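Local coordinates for hypothetical protein PG0816 (Porphyromonas gingivalis, PDB 2APL) that is of unknown function and belongs to the DUF1896 family, with an all-helical chain that carries no strand, at residues Leu78-Val81 / Leu82-Phe86; Pro91-Leu94 / Pro95-Ala99. One frame throughout, in Å; residues are numbered along the deposited sequence.

Interaction 1. Residues Leu78-Val81 / Leu82-Phe86; sequences LVSV and LEREF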
loop_
_atom_site.group_PDB
_atom_site.type_symbol
_atom_site.label_atom_id
_atom_site.label_comp_id
_atom_site.label_asym_id
_atom_site.label_seq_id
_atom_site.Cartn_x
_atom_site.Cartn_y
_atom_site.Cartn_z
ATOM N N LEU A 78 -9.652 1.528 2.010
ATOM C CA LEU A 78 -10.531 2.171 3.015
ATOM C C LEU A 78 -10.802 3.628 2.646
ATOM O O LEU A 78 -11.948 4.083 2.727
ATOM C CB LEU A 78 -9.892 2.083 4.410
ATOM C CG LEU A 78 -9.886 0.661 4.969
ATOM C CD1 LEU A 78 -8.946 0.598 6.160
ATOM C CD2 LEU A 78 -11.301 0.209 5.376
ATOM N N VAL A 79 -9.756 4.334 2.216
ATOM C CA VAL A 79 -9.890 5.757 1.821
ATOM C C VAL A 79 -10.899 5.885 0.682
ATOM O O VAL A 79 -11.774 6.727 0.711
ATOM C CB VAL A 79 -8.507 6.381 1.445
ATOM C CG1 VAL A 79 -8.670 7.663 0.696
ATOM C CG2 VAL A 79 -7.677 6.616 2.697
ATOM N N SER A 80 -10.767 5.022 -0.321
ATOM C CA SER A 80 -11.668 5.008 -1.478
ATOM C C SER A 80 -13.128 4.659 -1.107
ATOM O O SER A 80 -14.080 5.329 -1.548
ATOM C CB SER A 80 -11.123 4.034 -2.542
ATOM O OG SER A 80 -12.061 3.850 -3.598
ATOM N N VAL A 81 -13.304 3.622 -0.303
ATOM C CA VAL A 81 -14.629 3.282 0.199
ATOM C C VAL A 81 -15.244 4.487 0.876
ATOM O O VAL A 81 -16.398 4.838 0.585
ATOM C CB VAL A 81 -14.656 2.056 1.126
ATOM C CG1 VAL A 81 -16.032 1.955 1.888
ATOM C CG2 VAL A 81 -14.450 0.831 0.335
ATOM N N LEU A 82 -14.492 5.106 1.780
ATOM C CA LEU A 82 -14.964 6.314 2.523
ATOM C C LEU A 82 -15.271 7.518 1.648
ATOM O O LEU A 82 -16.292 8.213 1.889
ATOM C CB LEU A 82 -14.007 6.697 3.682
ATOM C CG LEU A 82 -13.824 5.675 4.852
ATOM C CD1 LEU A 82 -12.534 6.029 5.594
ATOM C CD2 LEU A 82 -15.034 5.641 5.797
ATOM N N GLU A 83 -14.439 7.755 0.621
ATOM C CA GLU A 83 -14.685 8.828 -0.342
ATOM C C GLU A 83 -15.841 8.532 -1.286
ATOM O O GLU A 83 -16.624 9.433 -1.611
ATOM C CB GLU A 83 -13.429 9.124 -1.166
ATOM C CG GLU A 83 -12.210 9.495 -0.333
ATOM C CD GLU A 83 -11.025 9.917 -1.151
ATOM O OE1 GLU A 83 -10.321 10.833 -0.677
ATOM O OE2 GLU A 83 -10.806 9.364 -2.256
ATOM N N ARG A 84 -15.971 7.286 -1.743
ATOM C CA ARG A 84 -16.997 6.967 -2.747
ATOM C C ARG A 84 -18.377 6.750 -2.156
ATOM O O ARG A 84 -19.389 7.080 -2.783
ATOM C CB ARG A 84 -16.603 5.739 -3.564
ATOM C CG ARG A 84 -15.540 5.973 -4.655
ATOM C CD ARG A 84 -15.170 4.617 -5.227
ATOM N NE ARG A 84 -14.506 4.681 -6.524
ATOM C CZ ARG A 84 -13.910 3.644 -7.118
ATOM N NH1 ARG A 84 -13.894 2.443 -6.522
ATOM N NH2 ARG A 84 -13.324 3.807 -8.308
ATOM N N GLU A 85 -18.406 6.208 -0.943
ATOM C CA GLU A 85 -19.631 5.704 -0.369
ATOM C C GLU A 85 -20.118 6.519 0.829
ATOM O O GLU A 85 -21.278 6.431 1.199
ATOM C CB GLU A 85 -19.464 4.212 0.022
ATOM C CG GLU A 85 -18.856 3.310 -1.081
ATOM C CD GLU A 85 -19.643 3.313 -2.394
ATOM O OE1 GLU A 85 -20.876 3.375 -2.346
ATOM O OE2 GLU A 85 -19.030 3.261 -3.483
ATOM N N PHE A 86 -19.239 7.281 1.455
ATOM C CA PHE A 86 -19.606 7.971 2.701
ATOM C C PHE A 86 -19.297 9.478 2.635
ATOM O O PHE A 86 -19.103 10.142 3.655
ATOM C CB PHE A 86 -18.914 7.295 3.895
ATOM C CG PHE A 86 -19.348 5.861 4.096
ATOM C CD1 PHE A 86 -20.544 5.577 4.754
ATOM C CD2 PHE A 86 -18.575 4.803 3.586
ATOM C CE1 PHE A 86 -20.978 4.304 4.892
ATOM C CE2 PHE A 86 -19.022 3.488 3.723
ATOM C CZ PHE A 86 -20.202 3.242 4.400
#
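Leu78 O accepts the backbone N-H of Leu82 at 2.9 Å, and the bond is nearly straight (168° at the hydrogen). CG of Leu82 also lies beside this oxygen, 3.3 Å from Leu78 O. Val79 O takes the N-H of Glu83 in a less straight bond. The Glu83 chain runs extended beyond CG and lies beside Val79, both pointing the same way. Its carboxylate carbon CD comes to 3.7 Å from Val79 CG1, so the aliphatic branch flanks the acid. This is the i to i+4 ladder of the last turns of helix 74-85. Ser80 O receives Arg84 N at 2.7 Å. The Ser80 hydroxyl is anti to its own backbone N (chi1 172°), which turns it to the Arg84 chain. Ser80 OG sits 3.6 Å from Arg84 CD, a van der Waals contact. Val81 O accepts Glu85 N at 2.9 Å, with the N-H angle down to 142°. Glu85 OE2 is hydrogen-bonded to Tyr131 OH on helix 126-143. Phe86 is the first residue to leave helical geometry, and its N bonds only weakly to Leu82 O. The Phe86 ring lies beside the Val81 side chain. Val81 CG1 meets the ring edge, in plane, 3.8 Å from Phe86 CE2. Val81 also packs on Tyr131 and Thr135, and Phe86 on Ile138.

Interaction 2. Residues Pro91-Leu94 / Pro95-Ala99; sequences PSPL and PERLA
Pro93 and Arg97 pack side by side at the start of helix 94-103, where Pro93 holds the N-cap position. Pro91 to Leu94 form a type VIa turn: the peptide bond before Pro93 is cis and Leu94 N bonds back to Pro91 O. Pro93 O accepts the N-H of Arg97 in a long bond of 3.3 Å, with the donor in the carbonyl plane. Leu94 O takes the N-H of Leu98 at 2.8 Å, and these two bonds open the helical ladder. Pro95 follows in the first turn, where its lack of an N-H costs no helical bond. Its CD lies 3.7 Å from Leu94 CB and also packs against Ser92 CA. The Pro95 side chain also packs on Leu82 and Glu83 of helix 74-85.

The side chain of Glu96 can be followed outward. Its CB lies 3.9 Å from Pro93 O, and CG stays near the same oxygen. The first torsion is unusual, with chi1 at -18°, close to eclipsed. Beyond CG the chain is extended, and CD is still beside Pro93 O. The carboxylate then comes back alongside Pro93. OE1 is 3.4 Å from Pro93 CB and only a little farther from Pro93 CA. Ser92 OG is 4.0 Å from Glu96 OE1. Arg97 bends at chi3 (-73°), which brings its guanidinium round to the proline ring. There NH2 comes to 3.8 Å from Pro93 CG.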
loop_
_atom_site.group_PDB
_atom_site.type_symbol
_atom_site.label_atom_id
_atom_site.label_comp_id
_atom_site.label_asym_id
_atom_site.label_seq_id
_atom_site.Cartn_x
_atom_site.Cartn_y
_atom_site.Cartn_z
ATOM N N PRO A 91 -17.160 13.638 5.101
ATOM C CA PRO A 91 -16.429 14.294 4.025
ATOM C C PRO A 91 -14.992 14.560 4.432
ATOM O O PRO A 91 -14.673 14.526 5.619
ATOM C CB PRO A 91 -17.181 15.613 3.811
ATOM C CG PRO A 91 -18.017 15.792 5.028
ATOM C CD PRO A 91 -18.067 14.555 5.817
ATOM N N SER A 92 -14.150 14.778 3.429
ATOM C CA SER A 92 -12.764 15.159 3.581
ATOM C C SER A 92 -12.598 16.294 4.627
ATOM O O SER A 92 -13.402 17.215 4.668
ATOM C CB SER A 92 -12.216 15.557 2.202
ATOM O OG SER A 92 -10.895 16.059 2.259
ATOM N N PRO A 93 -11.546 16.223 5.478
ATOM C CA PRO A 93 -10.445 15.268 5.462
ATOM C C PRO A 93 -10.677 13.941 6.207
ATOM O O PRO A 93 -9.700 13.200 6.377
ATOM C CB PRO A 93 -9.294 16.056 6.135
ATOM C CG PRO A 93 -9.890 17.399 6.544
ATOM C CD PRO A 93 -11.363 17.172 6.582
ATOM N N LEU A 94 -11.913 13.634 6.628
ATOM C CA LEU A 94 -12.182 12.369 7.364
ATOM C C LEU A 94 -11.694 11.031 6.748
ATOM O O LEU A 94 -11.246 10.163 7.483
ATOM C CB LEU A 94 -13.649 12.227 7.809
ATOM C CG LEU A 94 -14.115 13.167 8.932
ATOM C CD1 LEU A 94 -15.610 13.107 9.048
ATOM C CD2 LEU A 94 -13.479 12.865 10.279
ATOM N N PRO A 95 -11.846 10.819 5.429
ATOM C CA PRO A 95 -11.283 9.550 4.926
ATOM C C PRO A 95 -9.796 9.301 5.284
ATOM O O PRO A 95 -9.455 8.198 5.771
ATOM C CB PRO A 95 -11.489 9.653 3.418
ATOM C CG PRO A 95 -12.756 10.531 3.294
ATOM C CD PRO A 95 -12.579 11.556 4.379
ATOM N N GLU A 96 -8.935 10.306 5.052
ATOM C CA GLU A 96 -7.523 10.211 5.390
ATOM C C GLU A 96 -7.271 10.084 6.906
ATOM O O GLU A 96 -6.324 9.431 7.304
ATOM C CB GLU A 96 -6.696 11.362 4.803
ATOM C CG GLU A 96 -7.321 12.137 3.659
ATOM C CD GLU A 96 -6.721 13.545 3.528
ATOM O OE1 GLU A 96 -7.451 14.569 3.677
ATOM O OE2 GLU A 96 -5.490 13.632 3.300
ATOM N N ARG A 97 -8.104 10.698 7.746
ATOM C CA ARG A 97 -7.931 10.549 9.192
ATOM C C ARG A 97 -8.490 9.259 9.805
ATOM O O ARG A 97 -7.907 8.696 10.733
ATOM C CB ARG A 97 -8.386 11.794 9.955
ATOM C CG ARG A 97 -7.247 12.809 9.973
ATOM C CD ARG A 97 -7.431 13.972 10.951
ATOM N NE ARG A 97 -8.433 14.922 10.487
ATOM C CZ ARG A 97 -8.431 16.216 10.780
ATOM N NH1 ARG A 97 -7.455 16.735 11.524
ATOM N NH2 ARG A 97 -9.404 16.998 10.318
ATOM N N LEU A 98 -9.593 8.774 9.273
ATOM C CA LEU A 98 -10.184 7.558 9.785
ATOM C C LEU A 98 -9.582 6.262 9.264
ATOM O O LEU A 98 -9.653 5.250 9.955
ATOM C CB LEU A 98 -11.692 7.531 9.490
ATOM C CG LEU A 98 -12.598 8.109 10.581
ATOM C CD1 LEU A 98 -13.981 8.282 9.997
ATOM C CD2 LEU A 98 -12.621 7.123 11.769
ATOM N N ALA A 99 -9.074 6.260 8.035
ATOM C CA ALA A 99 -8.614 5.019 7.422
ATOM C C ALA A 99 -7.563 4.290 8.292
ATOM O O ALA A 99 -7.680 3.097 8.477
ATOM C CB ALA A 99 -8.051 5.292 6.006
#

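How the interactions relate
Interactions 1 and 2 follow each other along the chain, and their centres lie 9 Å apart. Interaction 1 takes in the end of helix 74-85, and interaction 2 the turn leading into helix 94-103 and that helix's start. The two helices pack directly on each other. Val79 CG2 meets Ala99 CB at 3.6 Å, and Leu78 CD1 is equally close to Ala99 O. One turn along, Leu82 CD1 lies 3.8 Å from Pro95 O. Glu83 CG touches Pro95 CG at 3.8 Å. The four pairs run along both helices, from Ala99 back to Pro95 on one and from Leu78 on to Glu83 on the other. With the function unknown, neither contact can be tied to an active site.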